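Local atomic coordinates of yfhH hypothetical protein (Bacillus subtilis, PDB entry 1SF9), a protein that is of unknown function, forms a homodimer, and has been put forward as a putative transcriptional regulator. Residues Ala42-Lys47 with Ala61-Lys66; Phe95-Leu100 with Ser122-Lys127; Gly107-Ser112 with Glu117-Ser122. All coordinates share one frame; numbering follows the deposited sequence.

Contact 1 of 3, residues Ala42-Lys47 with Ala61-Lys66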
loop_
_atom_site.group_PDB
_atom_site.type_symbol
_atom_site.label_atom_id
_atom_site.label_comp_id
_atom_site.label_asym_id
_atom_site.label_seq_id
_atom_site.Cartn_x
_atom_site.Cartn_y
_atom_site.Cartn_z
ATOM N N ALA A 42 10.256 -3.264 10.033
ATOM C CA ALA A 42 10.760 -2.787 11.324
ATOM C C ALA A 42 11.711 -1.610 11.133
ATOM O O ALA A 42 11.658 -0.631 11.886
ATOM C CB ALA A 42 11.476 -3.942 12.060
ATOM N N LEU A 43 12.598 -1.700 10.141
ATOM C CA LEU A 43 13.547 -0.629 9.879
ATOM C C LEU A 43 12.812 0.634 9.430
ATOM O O LEU A 43 13.122 1.734 9.880
ATOM C CB LEU A 43 14.552 -1.056 8.825
ATOM C CG LEU A 43 15.557 -2.115 9.297
ATOM C CD1 LEU A 43 16.490 -2.523 8.163
ATOM C CD2 LEU A 43 16.366 -1.550 10.465
ATOM N N LEU A 44 11.837 0.471 8.540
ATOM C CA LEU A 44 11.067 1.626 8.083
ATOM C C LEU A 44 10.300 2.265 9.239
ATOM O O LEU A 44 10.214 3.499 9.328
ATOM C CB LEU A 44 10.085 1.228 6.985
ATOM C CG LEU A 44 10.705 0.875 5.640
ATOM C CD1 LEU A 44 9.651 0.200 4.774
ATOM C CD2 LEU A 44 11.235 2.114 4.936
ATOM N N SER A 45 9.758 1.430 10.116
ATOM C CA SER A 45 8.979 1.907 11.252
ATOM C C SER A 45 9.837 2.680 12.222
ATOM O O SER A 45 9.383 3.666 12.795
ATOM C CB SER A 45 8.293 0.753 11.964
ATOM O OG SER A 45 7.358 0.139 11.092
ATOM N N GLU A 46 11.078 2.235 12.424
ATOM C CA GLU A 46 11.969 2.976 13.326
ATOM C C GLU A 46 12.293 4.348 12.712
ATOM O O GLU A 46 12.337 5.349 13.424
ATOM C CB GLU A 46 13.261 2.199 13.583
ATOM C CG GLU A 46 14.136 2.857 14.640
ATOM C CD GLU A 46 13.549 2.780 16.053
ATOM O OE1 GLU A 46 14.033 3.536 16.928
ATOM O OE2 GLU A 46 12.625 1.969 16.299
ATOM N N LYS A 47 12.515 4.407 11.402
ATOM C CA LYS A 47 12.801 5.694 10.773
ATOM C C LYS A 47 11.567 6.598 10.847
ATOM O O LYS A 47 11.695 7.817 11.009
ATOM C CB LYS A 47 13.218 5.521 9.311
ATOM C CG LYS A 47 14.569 4.846 9.157
ATOM C CD LYS A 47 14.962 4.653 7.691
ATOM C CE LYS A 47 16.310 3.920 7.587
ATOM N NZ LYS A 47 16.638 3.657 6.164
ATOM N N ALA A 61 5.464 10.814 5.842
ATOM C CA ALA A 61 4.505 10.317 4.863
ATOM C C ALA A 61 5.156 9.405 3.825
ATOM O O ALA A 61 4.571 8.398 3.441
ATOM C CB ALA A 61 3.794 11.506 4.167
ATOM N N VAL A 62 6.354 9.754 3.380
ATOM C CA VAL A 62 7.062 8.919 2.401
ATOM C C VAL A 62 7.325 7.539 3.007
ATOM O O VAL A 62 7.095 6.520 2.366
ATOM C CB VAL A 62 8.411 9.559 2.018
ATOM C CG1 VAL A 62 9.274 8.576 1.240
ATOM C CG2 VAL A 62 8.172 10.795 1.185
ATOM N N LEU A 63 7.787 7.518 4.254
ATOM C CA LEU A 63 8.078 6.254 4.944
ATOM C C LEU A 63 6.804 5.457 5.154
ATOM O O LEU A 63 6.794 4.253 4.945
ATOM C CB LEU A 63 8.742 6.523 6.301
ATOM C CG LEU A 63 10.185 7.031 6.175
ATOM C CD1 LEU A 63 10.628 7.689 7.488
ATOM C CD2 LEU A 63 11.107 5.848 5.836
ATOM N N GLU A 64 5.707 6.119 5.537
ATOM C CA GLU A 64 4.475 5.361 5.770
ATOM C C GLU A 64 3.923 4.796 4.474
ATOM O O GLU A 64 3.336 3.736 4.487
ATOM C CB GLU A 64 3.405 6.211 6.461
ATOM C CG GLU A 64 3.776 6.588 7.917
ATOM C CD GLU A 64 3.911 5.394 8.838
ATOM O OE1 GLU A 64 3.346 4.325 8.530
ATOM O OE2 GLU A 64 4.580 5.532 9.894
ATOM N N ARG A 65 4.099 5.489 3.356
ATOM C CA ARG A 65 3.626 4.889 2.112
ATOM C C ARG A 65 4.448 3.636 1.798
ATOM O O ARG A 65 3.904 2.671 1.262
ATOM C CB ARG A 65 3.687 5.880 0.953
ATOM C CG ARG A 65 2.546 6.901 1.077
ATOM C CD ARG A 65 2.395 7.817 -0.131
ATOM N NE ARG A 65 3.514 8.728 -0.347
ATOM C CZ ARG A 65 3.622 9.937 0.211
ATOM N NH1 ARG A 65 4.669 10.700 -0.061
ATOM N NH2 ARG A 65 2.696 10.377 1.057
ATOM N N LYS A 66 5.751 3.661 2.087
ATOM C CA LYS A 66 6.576 2.472 1.852
ATOM C C LYS A 66 6.150 1.328 2.767
ATOM O O LYS A 66 6.125 0.169 2.351
ATOM C CB LYS A 66 8.055 2.766 2.079
ATOM C CG LYS A 66 8.621 3.696 1.050
ATOM C CD LYS A 66 10.111 3.861 1.195
ATOM C CE LYS A 66 10.658 4.737 0.073
ATOM N NZ LYS A 66 10.641 4.010 -1.226
#

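Contact 2 of 3, residues Phe95-Leu100 with Ser122-Lys127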
loop_
_atom_site.group_PDB
_atom_site.type_symbol
_atom_site.label_atom_id
_atom_site.label_comp_id
_atom_site.label_asym_id
_atom_site.label_seq_id
_atom_site.Cartn_x
_atom_site.Cartn_y
_atom_site.Cartn_z
ATOM N N PHE A 95 -14.822 -0.014 -0.056
ATOM C CA PHE A 95 -14.254 -0.284 -1.366
ATOM C C PHE A 95 -14.640 -1.684 -1.816
ATOM O O PHE A 95 -14.383 -2.662 -1.125
ATOM C CB PHE A 95 -12.732 -0.165 -1.233
ATOM C CG PHE A 95 -11.974 -0.331 -2.525
ATOM C CD1 PHE A 95 -11.413 -1.550 -2.861
ATOM C CD2 PHE A 95 -11.757 0.763 -3.366
ATOM C CE1 PHE A 95 -10.640 -1.675 -4.017
ATOM C CE2 PHE A 95 -10.983 0.639 -4.527
ATOM C CZ PHE A 95 -10.421 -0.576 -4.846
ATOM N N THR A 96 -15.246 -1.758 -2.983
ATOM C CA THR A 96 -15.645 -3.032 -3.564
ATOM C C THR A 96 -14.579 -3.462 -4.566
ATOM O O THR A 96 -14.210 -2.705 -5.462
ATOM C CB THR A 96 -17.006 -2.877 -4.264
ATOM O OG1 THR A 96 -17.976 -2.421 -3.293
ATOM C CG2 THR A 96 -17.441 -4.202 -4.897
ATOM N N ILE A 97 -14.089 -4.689 -4.420
ATOM C CA ILE A 97 -13.050 -5.177 -5.315
ATOM C C ILE A 97 -13.605 -5.661 -6.665
ATOM O O ILE A 97 -14.586 -6.393 -6.708
ATOM C CB ILE A 97 -12.297 -6.352 -4.675
ATOM C CG1 ILE A 97 -11.599 -5.866 -3.403
ATOM C CG2 ILE A 97 -11.233 -6.929 -5.657
ATOM C CD1 ILE A 97 -10.634 -6.928 -2.803
ATOM N N SER A 98 -12.972 -5.235 -7.754
ATOM C CA SER A 98 -13.359 -5.679 -9.096
ATOM C C SER A 98 -12.459 -6.872 -9.428
ATOM O O SER A 98 -12.919 -7.921 -9.918
ATOM C CB SER A 98 -13.174 -4.568 -10.128
ATOM O OG SER A 98 -14.113 -3.513 -9.897
ATOM N N TYR A 99 -11.155 -6.687 -9.208
ATOM C CA TYR A 99 -10.202 -7.771 -9.426
ATOM C C TYR A 99 -8.885 -7.472 -8.735
ATOM O O TYR A 99 -8.640 -6.356 -8.245
ATOM C CB TYR A 99 -9.933 -8.031 -10.933
ATOM C CG TYR A 99 -9.318 -6.867 -11.661
ATOM C CD1 TYR A 99 -7.930 -6.732 -11.765
ATOM C CD2 TYR A 99 -10.119 -5.880 -12.217
ATOM C CE1 TYR A 99 -7.362 -5.624 -12.420
ATOM C CE2 TYR A 99 -9.552 -4.767 -12.863
ATOM C CZ TYR A 99 -8.180 -4.658 -12.955
ATOM O OH TYR A 99 -7.640 -3.558 -13.599
ATOM N N LEU A 100 -8.037 -8.482 -8.666
ATOM C CA LEU A 100 -6.734 -8.320 -8.030
ATOM C C LEU A 100 -5.634 -8.389 -9.076
ATOM O O LEU A 100 -5.784 -9.067 -10.101
ATOM C CB LEU A 100 -6.495 -9.441 -7.016
ATOM C CG LEU A 100 -7.525 -9.585 -5.884
ATOM C CD1 LEU A 100 -7.299 -10.882 -5.154
ATOM C CD2 LEU A 100 -7.390 -8.405 -4.943
ATOM N N SER A 122 -3.147 -4.117 1.639
ATOM C CA SER A 122 -2.895 -3.858 3.045
ATOM C C SER A 122 -3.819 -2.805 3.673
ATOM O O SER A 122 -3.860 -2.702 4.894
ATOM C CB SER A 122 -1.443 -3.415 3.253
ATOM O OG SER A 122 -1.124 -2.418 2.311
ATOM N N VAL A 123 -4.538 -2.028 2.864
ATOM C CA VAL A 123 -5.428 -1.017 3.437
ATOM C C VAL A 123 -6.878 -1.482 3.473
ATOM O O VAL A 123 -7.747 -0.744 3.906
ATOM C CB VAL A 123 -5.353 0.374 2.689
ATOM C CG1 VAL A 123 -3.901 0.821 2.546
ATOM C CG2 VAL A 123 -5.994 0.311 1.326
ATOM N N LEU A 124 -7.140 -2.713 3.034
ATOM C CA LEU A 124 -8.508 -3.229 3.046
ATOM C C LEU A 124 -8.794 -4.023 4.311
ATOM O O LEU A 124 -8.146 -5.032 4.590
ATOM C CB LEU A 124 -8.755 -4.104 1.823
ATOM C CG LEU A 124 -8.571 -3.371 0.497
ATOM C CD1 LEU A 124 -8.918 -4.359 -0.622
ATOM C CD2 LEU A 124 -9.477 -2.132 0.395
ATOM N N GLN A 125 -9.767 -3.551 5.090
ATOM C CA GLN A 125 -10.121 -4.231 6.329
ATOM C C GLN A 125 -11.485 -4.889 6.176
ATOM O O GLN A 125 -12.403 -4.306 5.615
ATOM C CB GLN A 125 -10.165 -3.230 7.484
ATOM C CG GLN A 125 -8.849 -2.471 7.698
ATOM C CD GLN A 125 -7.622 -3.382 7.741
ATOM O OE1 GLN A 125 -7.584 -4.375 8.479
ATOM N NE2 GLN A 125 -6.601 -3.036 6.948
ATOM N N GLU A 126 -11.623 -6.110 6.658
ATOM C CA GLU A 126 -12.921 -6.761 6.551
ATOM C C GLU A 126 -13.920 -5.962 7.385
ATOM O O GLU A 126 -13.580 -5.437 8.445
ATOM C CB GLU A 126 -12.834 -8.222 7.007
ATOM C CG GLU A 126 -12.438 -9.150 5.863
ATOM C CD GLU A 126 -12.330 -10.616 6.252
ATOM O OE1 GLU A 126 -12.248 -11.450 5.325
ATOM O OE2 GLU A 126 -12.316 -10.941 7.461
ATOM N N LYS A 127 -15.138 -5.835 6.863
ATOM C CA LYS A 127 -16.211 -5.088 7.518
ATOM C C LYS A 127 -16.512 -5.581 8.927
ATOM O O LYS A 127 -16.334 -6.761 9.232
ATOM C CB LYS A 127 -17.493 -5.182 6.687
ATOM C CG LYS A 127 -17.438 -4.486 5.339
ATOM C CD LYS A 127 -17.545 -2.983 5.502
ATOM C CE LYS A 127 -18.811 -2.611 6.258
ATOM N NZ LYS A 127 -18.966 -1.142 6.397
#

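Contact 3 of 3, residues Gly107-Ser112 with Glu117-Ser122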
loop_
_atom_site.group_PDB
_atom_site.type_symbol
_atom_site.label_atom_id
_atom_site.label_comp_id
_atom_site.label_asym_id
_atom_site.label_seq_id
_atom_site.Cartn_x
_atom_site.Cartn_y
_atom_site.Cartn_z
ATOM N N GLY A 107 -10.762 -1.648 -8.001
ATOM C CA GLY A 107 -12.183 -1.653 -7.689
ATOM C C GLY A 107 -12.671 -0.227 -7.594
ATOM O O GLY A 107 -12.164 0.642 -8.288
ATOM N N TYR A 108 -13.666 0.018 -6.756
ATOM C CA TYR A 108 -14.176 1.372 -6.609
ATOM C C TYR A 108 -14.730 1.620 -5.208
ATOM O O TYR A 108 -15.156 0.708 -4.486
ATOM C CB TYR A 108 -15.310 1.652 -7.621
ATOM C CG TYR A 108 -16.444 0.666 -7.523
ATOM C CD1 TYR A 108 -16.383 -0.558 -8.204
ATOM C CD2 TYR A 108 -17.550 0.928 -6.699
ATOM C CE1 TYR A 108 -17.406 -1.522 -8.064
ATOM C CE2 TYR A 108 -18.573 -0.021 -6.553
ATOM C CZ TYR A 108 -18.496 -1.235 -7.239
ATOM O OH TYR A 108 -19.526 -2.151 -7.129
ATOM N N ARG A 109 -14.707 2.879 -4.816
ATOM C CA ARG A 109 -15.276 3.256 -3.530
ATOM C C ARG A 109 -16.790 3.410 -3.727
ATOM O O ARG A 109 -17.233 3.870 -4.773
ATOM C CB ARG A 109 -14.692 4.581 -3.092
ATOM C CG ARG A 109 -13.209 4.474 -2.751
ATOM C CD ARG A 109 -12.654 5.862 -2.401
ATOM N NE ARG A 109 -11.186 5.772 -2.386
ATOM C CZ ARG A 109 -10.422 5.847 -1.307
ATOM N NH1 ARG A 109 -9.113 5.722 -1.444
ATOM N NH2 ARG A 109 -10.935 6.061 -0.099
ATOM N N THR A 110 -17.582 3.038 -2.722
ATOM C CA THR A 110 -19.033 3.168 -2.866
ATOM C C THR A 110 -19.413 4.648 -2.998
ATOM O O THR A 110 -20.464 4.971 -3.551
ATOM C CB THR A 110 -19.775 2.521 -1.684
ATOM O OG1 THR A 110 -19.395 3.144 -0.460
ATOM C CG2 THR A 110 -19.426 1.057 -1.577
ATOM N N SER A 111 -18.548 5.545 -2.525
ATOM C CA SER A 111 -18.822 6.974 -2.656
ATOM C C SER A 111 -18.408 7.560 -4.024
ATOM O O SER A 111 -18.739 8.712 -4.339
ATOM C CB SER A 111 -18.137 7.761 -1.529
ATOM O OG SER A 111 -16.748 7.526 -1.504
ATOM N N SER A 112 -17.701 6.784 -4.839
ATOM C CA SER A 112 -17.316 7.240 -6.196
ATOM C C SER A 112 -17.332 5.988 -7.073
ATOM O O SER A 112 -16.297 5.557 -7.644
ATOM C CB SER A 112 -15.929 7.891 -6.196
ATOM O OG SER A 112 -14.922 7.049 -5.655
ATOM N N GLU A 117 -10.318 2.254 -9.510
ATOM C CA GLU A 117 -9.025 2.642 -9.004
ATOM C C GLU A 117 -8.315 1.545 -8.265
ATOM O O GLU A 117 -8.905 0.507 -7.966
ATOM C CB GLU A 117 -9.204 3.809 -8.091
ATOM C CG GLU A 117 -10.245 3.551 -7.059
ATOM C CD GLU A 117 -9.926 4.296 -5.824
ATOM O OE1 GLU A 117 -10.807 4.992 -5.275
ATOM O OE2 GLU A 117 -8.767 4.165 -5.425
ATOM N N ALA A 118 -7.049 1.780 -7.938
ATOM C CA ALA A 118 -6.302 0.716 -7.276
ATOM C C ALA A 118 -5.812 1.059 -5.894
ATOM O O ALA A 118 -5.275 2.146 -5.703
ATOM C CB ALA A 118 -5.111 0.350 -8.125
ATOM N N LEU A 119 -5.987 0.126 -4.953
ATOM C CA LEU A 119 -5.486 0.289 -3.575
ATOM C C LEU A 119 -4.683 -0.934 -3.164
ATOM O O LEU A 119 -4.996 -2.063 -3.560
ATOM C CB LEU A 119 -6.626 0.416 -2.559
ATOM C CG LEU A 119 -7.491 1.672 -2.633
ATOM C CD1 LEU A 119 -8.692 1.514 -1.690
ATOM C CD2 LEU A 119 -6.653 2.873 -2.237
ATOM N N PRO A 120 -3.627 -0.739 -2.350
ATOM C CA PRO A 120 -2.831 -1.898 -1.917
ATOM C C PRO A 120 -3.717 -2.761 -1.019
ATOM O O PRO A 120 -4.517 -2.232 -0.257
ATOM C CB PRO A 120 -1.696 -1.273 -1.122
ATOM C CG PRO A 120 -1.595 0.138 -1.667
ATOM C CD PRO A 120 -3.045 0.519 -1.852
ATOM N N ILE A 121 -3.592 -4.083 -1.093
ATOM C CA ILE A 121 -4.448 -4.919 -0.263
ATOM C C ILE A 121 -4.271 -4.704 1.238
ATOM O O ILE A 121 -5.151 -5.024 2.017
ATOM C CB ILE A 121 -4.332 -6.424 -0.619
ATOM C CG1 ILE A 121 -2.879 -6.883 -0.563
ATOM C CG2 ILE A 121 -4.900 -6.658 -2.014
ATOM C CD1 ILE A 121 -2.706 -8.383 -0.862
ATOM N N SER A 122 -3.147 -4.117 1.639
ATOM C CA SER A 122 -2.895 -3.858 3.045
ATOM C C SER A 122 -3.819 -2.805 3.673
ATOM O O SER A 122 -3.860 -2.702 4.894
ATOM C CB SER A 122 -1.443 -3.415 3.253
ATOM O OG SER A 122 -1.124 -2.418 2.311
HETATM O O HOH W 1 -13.418 4.931 -6.450
#

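Contact 1 of 3, residues Ala42-Lys47 with Ala61-Lys66
Leu-44 and Leu-63 meet methyl to methyl, with CD2 of Leu-44 3.8 Å from CD2 of Leu-63, and their side chains pass at a slant. The pair joins the two arms of an antiparallel helical hairpin, helix 34-53 and helix 57-74, whose local axes come within 9.4 Å at 160° between their directions. Both methyls of Leu-63 reach Lys-47. Its CD1 is pressed against the backbone of the opposite helix, 3.7 Å from the carbonyl carbon of Lys-47, and also lies 3.8 Å from CB of Lys-47; CD2 of Leu-63 is 4.1 Å from that same CB. Leu-44 divides its methyls between two partners: while CD2 meets Leu-63, CD1 of Leu-44 reaches CB of Lys-66 at 4.0 Å, the two side chains crossing at about a right angle. No hydrogen bond links the segments; the contact is made by methyls and by the aliphatic roots of two lysines.

All four side chains hold CG anti to the carbonyl carbon; for Leu-63 this (chi1 -71°) turns the methyls to Leu-44 and Lys-47. Both lysines start toward the partner helix and then turn off. The extended chain of Lys-47 leads away from that helix, and the residue is exposed, whereas the side chain of Lys-66 lies about 5 Å from a bound platinum ion.

Beyond this first shell, Leu-44 also packs on Ile-67, one turn after Leu-63 on helix 57-74, and on Tyr-29 of helix 17-30; Lys-66 touches Met-25 of that same helix. The leucine seam is therefore buried where helix 17-30 covers it. Ser-45, which also touches Ile-67, has OG hydrogen-bonded to the carbonyl oxygen of Ile-41.

Contact 2 of 3, residues Phe95-Leu100 with Ser122-Lys127
The ring of Phe-95 is met obliquely by Leu-124, whose CD2 lies 3.8 Å from CD1 of Phe-95. CD2 of Leu-124 is also 4.1 Å from CB of Phe-95, so this methyl fits against the root of the aromatic side chain. Leu-119, on strand 115-120, packs against Phe-95 as well: its CD1 lies over one face of the ring, the side from which Leu-124 CD2 also comes, and Glu-117 touches the phenylalanine too.

The other branch of Leu-124 serves Ile-97: CD1 of Leu-124 lies 3.8 Å from CD1 of Ile-97 and 4.1 Å from its CG1. Leu-124 thus spreads its two methyls over two residues that stand on one face of strand 94-101. Phe-95 swings its ring away from its own backbone N (chi1 -176°), into the interior beside CD2 of Leu-124.

Strand 85-88 separates 94-101 from 124-126 in the antiparallel sheet, and the contact is made across it by side chains without a hydrogen bond. The sheet curls round this core, and a short 3-10 turn leads into the last strand; both features are consistent with a small SH3-like barrel. An alanine in place of Leu-124 is likely to open a gap between Phe-95 and Ile-97, robbing each of a methyl neighbour and leaving the phenyl ring less firmly held.

Ala-105 and Tyr-86 also pack on Leu-124. Further along strand 94-101, Ser-98 and Tyr-99 form a classic beta bulge opposite Trp-106, where the ring of Tyr-99 is nearly parallel to that of Trp-106.

Contact 3 of 3, residues Gly107-Ser112 with Glu117-Ser122
Arg-109 and Glu-117 form a salt bridge in which NE of the arginine donates to OE1 of the glutamate at 3.0 Å, through a moderately bent N-H...O (149°). The oxygen sits at the guanidinium edge, close to its plane, and is approached on its syn side, somewhat out of the carboxylate plane, with the two flat groups turned 29° apart. The same OE1 also accepts a hydrogen bond from a water at 2.9 Å. That water in turn accepts from the backbone N of Arg-109 and is hydrogen-bonded to Ser-112 OG at 2.7 Å, so it ties both ends of the turn to the carboxylate. The other end of the guanidinium is engaged too: NH2 of Arg-109 makes a salt bridge with Asp-93. A charge held between two carboxylates in this way is likely to keep the guanidinium from turning.

Gly-107 and Glu-117 are an antiparallel hydrogen-bonded pair of the hairpin formed by strands 104-109 and 115-120. Gly-107 N donates to Glu-117 O at 2.8 Å, and Glu-117 N returns a bond of 2.7 Å to Gly-107 O. Backbone pairing continues from Leu-119 to Ala-105. A type I turn from Arg-109 to Ser-112 begins the connection, closed by Ser-112 N bonding to Arg-109 O at 3.0 Å.

Glu-117 holds CG wedged between its backbone N and carbonyl carbon (chi1 51°), which sets CG near Gly-107 O and lets the extended chain bring OE1 to Arg-109 NE. Leu-119 gives the guanidinium an apolar neighbour: CD1 lies over one face, and CD2 comes 3.8 Å from NH1 of Arg-109.

How the contacts relate
Contact 1 comes first along the chain and belongs to the helical part; contacts 2 and 3 follow in the sheet, on the other side of the chain's centre. Contact 1 lies 22 to 23 Å, centre to centre, from the other two, with nearest atoms about 7 Å apart. Contacts 2 and 3 have centres only 7 Å apart, share Ser-122, and touch through neighbouring strands 94-101 and 104-109; the hairpin of contact 3 falls between the two segments of contact 2. Helix 57-74 connects the halves: it carries residues 61-66, and further along Ala-72 packs on Ile-121 and Ser-122. The protein thus pairs a helical bundle with a curled sheet.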